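Local coordinates for nisin biosynthesis protein NisC (Lactococcus lactis subsp. lactis, PDB 2G0D) that acts as the nisin cyclase, a zinc-containing lantibiotic enzyme that closes the thioether rings of the nisin precursor peptide, at residues T370-G375 / C379-S384; L31-G36 / I40-A45; I88-L93 / W395-L400. All coordinates share one frame; numbering follows the deposited sequence.

Interaction 1 (T370-G375 / C379-S384); sequences TGFLEG and CILVLS
The F372 ring meets the CD1 methyl of L381 obliquely, through its CD1 and CE1 atoms, and this meeting carries most of the contact. Ring atom CD1 of F372 stands 3.7 Å from CD1 of L381, and its neighbour CE1 of F372 is 3.9 Å from the same methyl of L381. The two side chains cross at about a right angle. F372 has CG anti to its backbone N (chi1 169°), which carries the phenyl group away from the turn of the loop and over to the helix. L381 sits in the first turns of that helix, with its side chain leaving the helix toward the loop.

Where the loop enters helix 376-387 the backbones come together as well: G375 and C379 are the closest backbone pair, CA to CA 7.3 Å. Their nearest backbone atoms are O of G375 and N of C379, 3.9 Å apart. One turn beyond L381, the hydroxyl of S384 bends back to the helix and donates to a carbonyl, OG of S384 lying 2.8 Å from O of L381. The donor is tilted 31° from the carbonyl plane and meets the C=O at 114°, a bent approach.

Around the contact, the F372 ring also packs on Y82 and I323, while the backbone of L373 bonds to that of C324, a zinc ligand, and E374 touches H325, another. The F372 side chain lies about 11 Å from the metal. The glycine-containing loop thus runs into a buried helix of the LanC alpha-toroid, and its neighbours C324 and H325 place it beside the zinc site of the cyclase.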
ATOM      1  N   THR A 370      -7.285 -15.217  -6.609  1.00 36.65           N
ATOM      2  CA  THR A 370      -6.983 -15.631  -5.251  1.00 35.43           C
ATOM      3  C   THR A 370      -6.001 -14.715  -4.557  1.00 34.35           C
ATOM      4  O   THR A 370      -5.743 -14.898  -3.385  1.00 33.47           O
ATOM      5  CB  THR A 370      -6.381 -17.055  -5.200  1.00 35.57           C
ATOM      6  OG1 THR A 370      -5.135 -17.075  -5.925  1.00 35.67           O
ATOM      7  CG2 THR A 370      -7.360 -18.072  -5.766  1.00 35.65           C
ATOM      8  N   GLY A 371      -5.477 -13.733  -5.288  1.00 33.42           N
ATOM      9  CA  GLY A 371      -4.354 -12.922  -4.841  1.00 32.71           C
ATOM     10  C   GLY A 371      -4.679 -11.836  -3.820  1.00 32.28           C
ATOM     11  O   GLY A 371      -5.846 -11.593  -3.458  1.00 32.18           O
ATOM     12  N   PHE A 372      -3.623 -11.159  -3.386  1.00 30.84           N
ATOM     13  CA  PHE A 372      -3.695 -10.287  -2.237  1.00 29.31           C
ATOM     14  C   PHE A 372      -4.515  -9.049  -2.504  1.00 29.86           C
ATOM     15  O   PHE A 372      -5.468  -8.737  -1.765  1.00 28.72           O
ATOM     16  CB  PHE A 372      -2.288  -9.875  -1.813  1.00 28.52           C
ATOM     17  CG  PHE A 372      -2.277  -8.779  -0.793  1.00 28.05           C
ATOM     18  CD1 PHE A 372      -2.788  -9.003   0.489  1.00 26.27           C
ATOM     19  CD2 PHE A 372      -1.772  -7.508  -1.115  1.00 26.64           C
ATOM     20  CE1 PHE A 372      -2.786  -7.967   1.434  1.00 29.55           C
ATOM     21  CE2 PHE A 372      -1.793  -6.489  -0.201  1.00 27.11           C
ATOM     22  CZ  PHE A 372      -2.284  -6.715   1.082  1.00 27.57           C
ATOM     23  N   LEU A 373      -4.158  -8.349  -3.582  1.00 29.38           N
ATOM     24  CA  LEU A 373      -4.616  -6.993  -3.750  1.00 30.55           C
ATOM     25  C   LEU A 373      -6.112  -6.939  -4.078  1.00 30.61           C
ATOM     26  O   LEU A 373      -6.860  -6.098  -3.549  1.00 30.43           O
ATOM     27  CB  LEU A 373      -3.740  -6.259  -4.798  1.00 29.75           C
ATOM     28  CG  LEU A 373      -3.970  -4.760  -4.982  1.00 32.53           C
ATOM     29  CD1 LEU A 373      -3.866  -3.972  -3.664  1.00 31.40           C
ATOM     30  CD2 LEU A 373      -3.034  -4.157  -6.055  1.00 30.82           C
ATOM     31  N   GLU A 374      -6.546  -7.833  -4.955  1.00 30.57           N
ATOM     32  CA  GLU A 374      -7.944  -7.846  -5.378  1.00 31.21           C
ATOM     33  C   GLU A 374      -8.650  -9.134  -5.020  1.00 30.63           C
ATOM     34  O   GLU A 374      -9.885  -9.196  -5.052  1.00 30.38           O
ATOM     35  CB  GLU A 374      -8.044  -7.598  -6.892  1.00 30.89           C
ATOM     36  CG  GLU A 374      -7.484  -6.229  -7.266  1.00 32.98           C
ATOM     37  CD  GLU A 374      -8.031  -5.689  -8.569  1.00 35.62           C
ATOM     38  OE1 GLU A 374      -8.682  -6.443  -9.298  1.00 37.67           O
ATOM     39  OE2 GLU A 374      -7.816  -4.498  -8.860  1.00 37.75           O
ATOM     40  N   GLY A 375      -7.857 -10.152  -4.682  1.00 30.17           N
ATOM     41  CA  GLY A 375      -8.359 -11.523  -4.632  1.00 30.50           C
ATOM     42  C   GLY A 375      -8.815 -11.906  -3.242  1.00 30.14           C
ATOM     43  O   GLY A 375      -8.713 -11.109  -2.290  1.00 31.16           O
ATOM     44  N   CYS A 379      -8.729 -10.657   1.595  1.00 27.76           N
ATOM     45  CA  CYS A 379      -9.888 -10.667   2.479  1.00 27.62           C
ATOM     46  C   CYS A 379      -9.667 -11.612   3.680  1.00 27.05           C
ATOM     47  O   CYS A 379      -9.963 -11.257   4.818  1.00 26.82           O
ATOM     48  CB  CYS A 379     -11.126 -11.080   1.677  1.00 28.33           C
ATOM     49  SG  CYS A 379     -12.685 -11.072   2.571  1.00 30.58           S
ATOM     50  N   ILE A 380      -9.164 -12.810   3.407  1.00 25.73           N
ATOM     51  CA  ILE A 380      -8.842 -13.797   4.441  1.00 25.43           C
ATOM     52  C   ILE A 380      -7.807 -13.230   5.417  1.00 25.75           C
ATOM     53  O   ILE A 380      -7.932 -13.435   6.617  1.00 25.55           O
ATOM     54  CB  ILE A 380      -8.353 -15.144   3.825  1.00 24.40           C
ATOM     55  CG1 ILE A 380      -9.526 -15.832   3.127  1.00 25.25           C
ATOM     56  CG2 ILE A 380      -7.729 -16.058   4.878  1.00 24.38           C
ATOM     57  CD1 ILE A 380      -9.142 -16.940   2.122  1.00 24.17           C
ATOM     58  N   LEU A 381      -6.799 -12.525   4.902  1.00 25.64           N
ATOM     59  CA  LEU A 381      -5.819 -11.884   5.776  1.00 26.35           C
ATOM     60  C   LEU A 381      -6.486 -10.943   6.769  1.00 26.54           C
ATOM     61  O   LEU A 381      -6.196 -11.001   7.962  1.00 27.19           O
ATOM     62  CB  LEU A 381      -4.755 -11.114   4.979  1.00 26.25           C
ATOM     63  CG  LEU A 381      -3.489 -11.927   4.652  1.00 27.07           C
ATOM     64  CD1 LEU A 381      -2.812 -11.365   3.392  1.00 28.23           C
ATOM     65  CD2 LEU A 381      -2.534 -11.914   5.823  1.00 25.58           C
ATOM     66  N   VAL A 382      -7.351 -10.064   6.267  1.00 25.90           N
ATOM     67  CA  VAL A 382      -8.108  -9.144   7.112  1.00 25.92           C
ATOM     68  C   VAL A 382      -8.869  -9.925   8.174  1.00 27.03           C
ATOM     69  O   VAL A 382      -8.755  -9.629   9.369  1.00 27.57           O
ATOM     70  CB  VAL A 382      -9.090  -8.262   6.289  1.00 25.83           C
ATOM     71  CG1 VAL A 382      -9.879  -7.313   7.193  1.00 26.25           C
ATOM     72  CG2 VAL A 382      -8.354  -7.431   5.214  1.00 24.16           C
ATOM     73  N   LEU A 383      -9.642 -10.926   7.743  1.00 27.42           N
ATOM     74  CA  LEU A 383     -10.529 -11.652   8.642  1.00 28.07           C
ATOM     75  C   LEU A 383      -9.691 -12.396   9.649  1.00 28.31           C
ATOM     76  O   LEU A 383     -10.067 -12.519  10.793  1.00 29.26           O
ATOM     77  CB  LEU A 383     -11.425 -12.644   7.854  1.00 29.12           C
ATOM     78  CG  LEU A 383     -12.607 -12.056   7.049  1.00 28.39           C
ATOM     79  CD1 LEU A 383     -13.139 -13.066   6.033  1.00 26.52           C
ATOM     80  CD2 LEU A 383     -13.707 -11.729   8.053  1.00 29.22           C
ATOM     81  N   SER A 384      -8.539 -12.889   9.223  1.00 28.26           N
ATOM     82  CA  SER A 384      -7.728 -13.706  10.112  1.00 28.48           C
ATOM     83  C   SER A 384      -7.129 -12.896  11.282  1.00 27.81           C
ATOM     84  O   SER A 384      -6.965 -13.436  12.355  1.00 27.13           O
ATOM     85  CB  SER A 384      -6.647 -14.471   9.325  1.00 27.61           C
ATOM     86  OG  SER A 384      -5.608 -13.597   8.895  1.00 31.19           O
TER

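Interaction 2 (L31-G36 / I40-A45); sequences LTLSTG and IILMLA
The backbone turns from loop into helix at G36, which occupies the N-cap position of helix 37-45, and its CA lies 6.8 Å from that of I40 one turn on, with O of G36 3.5 Å from N of I40. Just before this cap, the loop is folded on itself by a bond from N of G36 to O of T32 (2.9 Å).

The apolar part of the contact is a meeting of two leucines. CD1 of L33 rests 4.0 Å from CD1 of L42, methyl to methyl, with the side chains crossing at about a right angle. In L33 a chi1 of 174° swings CG to the far side from its amide N, bringing the end of the side chain nearer to the helix than its root would suggest, and L42 leaves the helix pointing at the loop. I40 touches differently: with chi1 at -53° its CG1 lies beside its own backbone N and folds toward the start of the helix, coming within 3.6 Å of O of G36.

T32 organises the loop through an ST motif, since its hydroxyl accepts from the amide three residues on: N of T35 to OG1 of T32 is 3.1 Å, with an N-H...O angle of 157°. The same T32 hydroxyl is hydrogen-bonded to O of G29. The T32 side chain therefore ties together both ends of a short turn, and the buried L33 is carried on that turn.

S34, next in the loop, is tied to the backbone of Y82 through its OG and its own backbone. On the helix, I40 packs on W15 of helix 3-20 and on S377 of helix 376-387, L44 meets V8 and I12 of helix 3-20, and I41 and L44 reach I67 and I60 of helix 53-74, placing helix 37-45 among three others.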
ATOM      1  N   LEU A  31       4.721 -14.343  -9.508  1.00 35.64           N
ATOM      2  CA  LEU A  31       5.723 -13.949  -8.520  1.00 35.61           C
ATOM      3  C   LEU A  31       5.443 -12.593  -7.867  1.00 34.46           C
ATOM      4  O   LEU A  31       6.239 -12.120  -7.074  1.00 34.26           O
ATOM      5  CB  LEU A  31       7.129 -13.979  -9.117  1.00 35.82           C
ATOM      6  CG  LEU A  31       7.554 -15.378  -9.549  1.00 37.53           C
ATOM      7  CD1 LEU A  31       7.721 -15.385 -11.057  1.00 40.16           C
ATOM      8  CD2 LEU A  31       8.840 -15.763  -8.893  1.00 39.45           C
ATOM      9  N   THR A  32       4.307 -11.988  -8.206  1.00 33.20           N
ATOM     10  CA  THR A  32       3.963 -10.646  -7.731  1.00 32.43           C
ATOM     11  C   THR A  32       3.214 -10.709  -6.407  1.00 31.97           C
ATOM     12  O   THR A  32       2.457 -11.641  -6.152  1.00 31.63           O
ATOM     13  CB  THR A  32       3.068  -9.891  -8.750  1.00 32.22           C
ATOM     14  OG1 THR A  32       1.774 -10.520  -8.814  1.00 30.11           O
ATOM     15  CG2 THR A  32       3.714  -9.870 -10.151  1.00 32.55           C
ATOM     16  N   LEU A  33       3.404  -9.699  -5.568  1.00 32.31           N
ATOM     17  CA  LEU A  33       2.536  -9.523  -4.397  1.00 31.71           C
ATOM     18  C   LEU A  33       1.071  -9.330  -4.827  1.00 32.23           C
ATOM     19  O   LEU A  33       0.155  -9.886  -4.201  1.00 32.91           O
ATOM     20  CB  LEU A  33       3.016  -8.353  -3.529  1.00 31.67           C
ATOM     21  CG  LEU A  33       2.140  -7.923  -2.328  1.00 32.34           C
ATOM     22  CD1 LEU A  33       1.792  -9.103  -1.367  1.00 30.24           C
ATOM     23  CD2 LEU A  33       2.819  -6.771  -1.565  1.00 31.30           C
ATOM     24  N   SER A  34       0.856  -8.582  -5.911  1.00 31.93           N
ATOM     25  CA  SER A  34      -0.496  -8.215  -6.352  1.00 32.48           C
ATOM     26  C   SER A  34      -1.410  -9.386  -6.525  1.00 32.14           C
ATOM     27  O   SER A  34      -2.550  -9.338  -6.038  1.00 31.92           O
ATOM     28  CB  SER A  34      -0.469  -7.482  -7.697  1.00 31.83           C
ATOM     29  OG  SER A  34       0.045  -6.202  -7.504  1.00 36.57           O
ATOM     30  N   THR A  35      -0.930 -10.401  -7.259  1.00 30.76           N
ATOM     31  CA  THR A  35      -1.775 -11.518  -7.709  1.00 31.29           C
ATOM     32  C   THR A  35      -1.161 -12.904  -7.492  1.00 30.38           C
ATOM     33  O   THR A  35      -1.825 -13.911  -7.708  1.00 30.97           O
ATOM     34  CB  THR A  35      -2.108 -11.423  -9.231  1.00 30.97           C
ATOM     35  OG1 THR A  35      -0.881 -11.379  -9.966  1.00 32.20           O
ATOM     36  CG2 THR A  35      -2.937 -10.162  -9.563  1.00 31.87           C
ATOM     37  N   GLY A  36       0.099 -12.966  -7.086  1.00 29.71           N
ATOM     38  CA  GLY A  36       0.821 -14.234  -7.106  1.00 28.74           C
ATOM     39  C   GLY A  36       1.237 -14.747  -5.740  1.00 28.54           C
ATOM     40  O   GLY A  36       0.636 -14.390  -4.707  1.00 28.02           O
ATOM     41  N   ILE A  40       0.001 -15.163  -1.311  1.00 28.06           N
ATOM     42  CA  ILE A  40      -0.403 -16.453  -0.779  1.00 28.59           C
ATOM     43  C   ILE A  40       0.437 -16.879   0.435  1.00 29.20           C
ATOM     44  O   ILE A  40      -0.119 -17.347   1.437  1.00 29.79           O
ATOM     45  CB  ILE A  40      -0.335 -17.552  -1.869  1.00 28.64           C
ATOM     46  CG1 ILE A  40      -1.132 -17.124  -3.109  1.00 28.97           C
ATOM     47  CG2 ILE A  40      -0.869 -18.865  -1.341  1.00 29.42           C
ATOM     48  CD1 ILE A  40      -2.576 -16.649  -2.846  1.00 25.94           C
ATOM     49  N   ILE A  41       1.763 -16.725   0.324  1.00 28.31           N
ATOM     50  CA  ILE A  41       2.696 -16.969   1.414  1.00 27.63           C
ATOM     51  C   ILE A  41       2.298 -16.135   2.639  1.00 28.03           C
ATOM     52  O   ILE A  41       2.282 -16.663   3.741  1.00 27.68           O
ATOM     53  CB  ILE A  41       4.163 -16.633   0.980  1.00 27.73           C
ATOM     54  CG1 ILE A  41       4.680 -17.684  -0.030  1.00 28.29           C
ATOM     55  CG2 ILE A  41       5.090 -16.538   2.177  1.00 25.81           C
ATOM     56  CD1 ILE A  41       5.925 -17.224  -0.858  1.00 27.44           C
ATOM     57  N   LEU A  42       1.952 -14.854   2.445  1.00 27.74           N
ATOM     58  CA  LEU A  42       1.520 -13.994   3.585  1.00 28.29           C
ATOM     59  C   LEU A  42       0.265 -14.482   4.280  1.00 28.38           C
ATOM     60  O   LEU A  42       0.229 -14.575   5.508  1.00 28.03           O
ATOM     61  CB  LEU A  42       1.386 -12.519   3.204  1.00 27.40           C
ATOM     62  CG  LEU A  42       2.749 -11.863   2.939  1.00 28.39           C
ATOM     63  CD1 LEU A  42       2.604 -10.525   2.232  1.00 27.84           C
ATOM     64  CD2 LEU A  42       3.534 -11.698   4.263  1.00 30.45           C
ATOM     65  N   MET A  43      -0.740 -14.845   3.492  1.00 29.62           N
ATOM     66  CA  MET A  43      -1.999 -15.336   4.041  1.00 31.06           C
ATOM     67  C   MET A  43      -1.794 -16.605   4.871  1.00 29.55           C
ATOM     68  O   MET A  43      -2.339 -16.721   5.952  1.00 30.44           O
ATOM     69  CB  MET A  43      -3.009 -15.593   2.931  1.00 30.84           C
ATOM     70  CG  MET A  43      -4.231 -16.392   3.436  1.00 32.80           C
ATOM     71  SD  MET A  43      -5.136 -17.235   2.146  1.00 36.62           S
ATOM     72  CE  MET A  43      -4.016 -18.560   1.763  1.00 32.87           C
ATOM     73  N   LEU A  44      -1.013 -17.542   4.356  1.00 29.02           N
ATOM     74  CA  LEU A  44      -0.775 -18.836   5.016  1.00 28.87           C
ATOM     75  C   LEU A  44       0.074 -18.669   6.268  1.00 28.73           C
ATOM     76  O   LEU A  44      -0.140 -19.354   7.270  1.00 27.49           O
ATOM     77  CB  LEU A  44      -0.075 -19.817   4.057  1.00 28.73           C
ATOM     78  CG  LEU A  44      -0.839 -20.481   2.904  1.00 30.24           C
ATOM     79  CD1 LEU A  44       0.107 -21.321   2.033  1.00 28.12           C
ATOM     80  CD2 LEU A  44      -1.966 -21.349   3.403  1.00 28.01           C
ATOM     81  N   ALA A  45       1.038 -17.745   6.188  1.00 29.00           N
ATOM     82  CA  ALA A  45       1.986 -17.504   7.266  1.00 28.80           C
ATOM     83  C   ALA A  45       1.289 -16.939   8.472  1.00 29.10           C
ATOM     84  O   ALA A  45       1.654 -17.230   9.596  1.00 29.42           O
ATOM     85  CB  ALA A  45       3.101 -16.584   6.803  1.00 28.65           C
TER

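Interaction 3 (I88-L93 / W395-L400); sequences IALSIL and WRQALL
L90 spreads its two methyls over consecutive residues of the 395-400 segment: CD1 lies 3.8 Å from CB of Q397, and CD2 of L90 is 3.8 Å from CB of A398. CD2 of L90 also comes within 3.9 Å of N of A398. The CG of L90 stands beside its carbonyl carbon (chi1 -174°), and the isobutyl fork is directed at the 395-400 segment, crossing the Q397 side chain at about a right angle.

Behind the first shell, the 3-10 turn fixes the receiving surface, with N of A398 bonded to O of W395 at 3.1 Å. CG of R396 sits over the centre of the W395 ring, 3.8 Å above its plane, and the guanidinium group forms salt bridges with E332 and D403. Carbonyls of the same segment are gripped from elsewhere: A398 O by the hydroxyl of Y82 and Q397 O by that of S145. On the helix side, OG of S91 donates to O of I88 (2.7 Å).

The segments are some 300 residues apart in sequence, so this contact joins an early helix to the chain's C-terminal part, consistent with closure of the alpha-toroid.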
ATOM      1  N   ILE A  88       8.280  -9.685  -2.873  1.00 28.38           N
ATOM      2  CA  ILE A  88       8.759 -11.027  -2.572  1.00 27.75           C
ATOM      3  C   ILE A  88       9.491 -11.050  -1.234  1.00 28.10           C
ATOM      4  O   ILE A  88       9.237 -11.932  -0.391  1.00 28.30           O
ATOM      5  CB  ILE A  88       9.678 -11.586  -3.695  1.00 28.04           C
ATOM      6  CG1 ILE A  88       8.933 -11.615  -5.039  1.00 25.41           C
ATOM      7  CG2 ILE A  88      10.185 -12.974  -3.315  1.00 26.68           C
ATOM      8  CD1 ILE A  88       9.825 -11.894  -6.268  1.00 28.09           C
ATOM      9  N   ALA A  89      10.386 -10.076  -1.028  1.00 27.84           N
ATOM     10  CA  ALA A  89      11.095  -9.946   0.251  1.00 27.46           C
ATOM     11  C   ALA A  89      10.152  -9.699   1.423  1.00 27.48           C
ATOM     12  O   ALA A  89      10.330 -10.306   2.482  1.00 28.08           O
ATOM     13  CB  ALA A  89      12.176  -8.870   0.180  1.00 26.48           C
ATOM     14  N   LEU A  90       9.175  -8.801   1.263  1.00 26.72           N
ATOM     15  CA  LEU A  90       8.190  -8.588   2.322  1.00 26.87           C
ATOM     16  C   LEU A  90       7.494  -9.888   2.715  1.00 27.23           C
ATOM     17  O   LEU A  90       7.286 -10.152   3.926  1.00 27.68           O
ATOM     18  CB  LEU A  90       7.118  -7.547   1.914  1.00 27.11           C
ATOM     19  CG  LEU A  90       6.111  -7.138   3.016  1.00 25.84           C
ATOM     20  CD1 LEU A  90       6.808  -6.328   4.084  1.00 23.39           C
ATOM     21  CD2 LEU A  90       4.966  -6.373   2.419  1.00 27.75           C
ATOM     22  N   SER A  91       7.138 -10.707   1.708  1.00 26.48           N
ATOM     23  CA  SER A  91       6.364 -11.923   1.958  1.00 25.66           C
ATOM     24  C   SER A  91       7.107 -12.972   2.825  1.00 27.30           C
ATOM     25  O   SER A  91       6.464 -13.829   3.484  1.00 26.29           O
ATOM     26  CB  SER A  91       5.846 -12.521   0.650  1.00 26.01           C
ATOM     27  OG  SER A  91       6.867 -13.183  -0.102  1.00 23.19           O
ATOM     28  N   ILE A  92       8.451 -12.890   2.865  1.00 28.05           N
ATOM     29  CA  ILE A  92       9.249 -13.840   3.663  1.00 29.23           C
ATOM     30  C   ILE A  92      10.073 -13.186   4.782  1.00 29.61           C
ATOM     31  O   ILE A  92      10.810 -13.854   5.505  1.00 30.31           O
ATOM     32  CB  ILE A  92      10.186 -14.714   2.769  1.00 29.55           C
ATOM     33  CG1 ILE A  92      11.306 -13.851   2.155  1.00 30.57           C
ATOM     34  CG2 ILE A  92       9.392 -15.447   1.675  1.00 28.92           C
ATOM     35  CD1 ILE A  92      12.290 -14.638   1.282  1.00 29.89           C
ATOM     36  N   LEU A  93       9.965 -11.877   4.917  1.00 30.08           N
ATOM     37  CA  LEU A  93      10.805 -11.126   5.871  1.00 30.15           C
ATOM     38  C   LEU A  93      10.787 -11.709   7.303  1.00 30.51           C
ATOM     39  O   LEU A  93      11.842 -11.819   7.936  1.00 30.99           O
ATOM     40  CB  LEU A  93      10.429  -9.630   5.874  1.00 29.64           C
ATOM     41  CG  LEU A  93      11.272  -8.741   6.795  1.00 30.01           C
ATOM     42  CD1 LEU A  93      12.757  -8.797   6.434  1.00 26.86           C
ATOM     43  CD2 LEU A  93      10.781  -7.326   6.755  1.00 29.88           C
ATOM     44  N   TRP A 395       2.695  -8.168   6.425  1.00 25.23           N
ATOM     45  CA  TRP A 395       1.783  -7.919   5.285  1.00 25.33           C
ATOM     46  C   TRP A 395       1.211  -6.509   5.238  1.00 25.72           C
ATOM     47  O   TRP A 395       1.033  -5.944   4.151  1.00 26.74           O
ATOM     48  CB  TRP A 395       0.622  -8.928   5.229  1.00 25.84           C
ATOM     49  CG  TRP A 395      -0.443  -8.793   6.311  1.00 26.70           C
ATOM     50  CD1 TRP A 395      -0.355  -9.234   7.618  1.00 26.71           C
ATOM     51  CD2 TRP A 395      -1.768  -8.247   6.164  1.00 26.44           C
ATOM     52  NE1 TRP A 395      -1.531  -8.983   8.274  1.00 26.52           N
ATOM     53  CE2 TRP A 395      -2.414  -8.379   7.418  1.00 25.78           C
ATOM     54  CE3 TRP A 395      -2.476  -7.657   5.091  1.00 25.64           C
ATOM     55  CZ2 TRP A 395      -3.734  -7.942   7.640  1.00 25.45           C
ATOM     56  CZ3 TRP A 395      -3.789  -7.228   5.312  1.00 25.96           C
ATOM     57  CH2 TRP A 395      -4.399  -7.362   6.583  1.00 25.66           C
ATOM     58  N   ARG A 396       0.906  -5.951   6.410  1.00 25.48           N
ATOM     59  CA  ARG A 396       0.313  -4.596   6.526  1.00 26.29           C
ATOM     60  C   ARG A 396       1.149  -3.462   5.953  1.00 26.58           C
ATOM     61  O   ARG A 396       0.603  -2.421   5.551  1.00 24.73           O
ATOM     62  CB  ARG A 396      -0.028  -4.282   8.000  1.00 25.98           C
ATOM     63  CG  ARG A 396      -1.346  -4.884   8.446  1.00 25.81           C
ATOM     64  CD  ARG A 396      -1.549  -4.808   9.996  1.00 27.67           C
ATOM     65  NE  ARG A 396      -2.842  -5.417  10.369  1.00 26.25           N
ATOM     66  CZ  ARG A 396      -3.210  -5.807  11.591  1.00 26.61           C
ATOM     67  NH1 ARG A 396      -4.420  -6.355  11.736  1.00 24.97           N
ATOM     68  NH2 ARG A 396      -2.396  -5.674  12.661  1.00 21.41           N
ATOM     69  N   GLN A 397       2.476  -3.679   5.924  1.00 27.25           N
ATOM     70  CA  GLN A 397       3.432  -2.745   5.338  1.00 27.45           C
ATOM     71  C   GLN A 397       3.073  -2.422   3.904  1.00 27.56           C
ATOM     72  O   GLN A 397       3.278  -1.297   3.450  1.00 28.68           O
ATOM     73  CB  GLN A 397       4.852  -3.329   5.379  1.00 27.11           C
ATOM     74  CG  GLN A 397       5.985  -2.286   5.377  1.00 29.56           C
ATOM     75  CD  GLN A 397       6.105  -1.516   6.725  1.00 30.65           C
ATOM     76  OE1 GLN A 397       6.905  -0.559   6.866  1.00 32.44           O
ATOM     77  NE2 GLN A 397       5.324  -1.926   7.694  1.00 26.10           N
ATOM     78  N   ALA A 398       2.564  -3.412   3.181  1.00 27.45           N
ATOM     79  CA  ALA A 398       2.234  -3.258   1.766  1.00 27.70           C
ATOM     80  C   ALA A 398       1.071  -2.276   1.540  1.00 27.78           C
ATOM     81  O   ALA A 398       0.884  -1.769   0.433  1.00 27.83           O
ATOM     82  CB  ALA A 398       1.889  -4.612   1.172  1.00 27.05           C
ATOM     83  N   LEU A 399       0.290  -2.042   2.594  1.00 27.71           N
ATOM     84  CA  LEU A 399      -0.863  -1.131   2.572  1.00 27.79           C
ATOM     85  C   LEU A 399      -0.573   0.179   3.273  1.00 27.51           C
ATOM     86  O   LEU A 399      -1.471   0.994   3.447  1.00 27.65           O
ATOM     87  CB  LEU A 399      -2.073  -1.809   3.234  1.00 27.13           C
ATOM     88  CG  LEU A 399      -2.687  -3.027   2.528  1.00 29.83           C
ATOM     89  CD1 LEU A 399      -3.890  -3.587   3.320  1.00 28.48           C
ATOM     90  CD2 LEU A 399      -3.131  -2.666   1.130  1.00 24.89           C
ATOM     91  N   LEU A 400       0.682   0.372   3.685  1.00 28.51           N
ATOM     92  CA  LEU A 400       1.110   1.531   4.501  1.00 28.81           C
ATOM     93  C   LEU A 400       0.318   1.621   5.786  1.00 28.82           C
ATOM     94  O   LEU A 400      -0.060   2.719   6.244  1.00 29.33           O
ATOM     95  CB  LEU A 400       1.014   2.878   3.739  1.00 28.68           C
ATOM     96  CG  LEU A 400       1.614   3.024   2.330  1.00 31.96           C
ATOM     97  CD1 LEU A 400       1.483   4.490   1.848  1.00 30.64           C
ATOM     98  CD2 LEU A 400       3.072   2.512   2.210  1.00 28.95           C
TER

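All three contacts are buried, and no hydrogen bond crosses any of them. Interactions 1 and 2 are local and alike: each is a loop packing back on the helix it leads into, through one apolar side-chain pair and a glycine carbonyl near the helix start. Interaction 1 uses an aromatic ring, whereas the side-chain pair of interaction 2 is purely aliphatic. They meet at L373 N and S34 O, 3.1 Å apart and probably hydrogen-bonded, and at L381 CG and M43 CA. Interaction 3 is long-range and links both: W395 packs on F372 and L381, while CB of A398 lies 3.6 Å from CD2 of L33. It is the most central of the three.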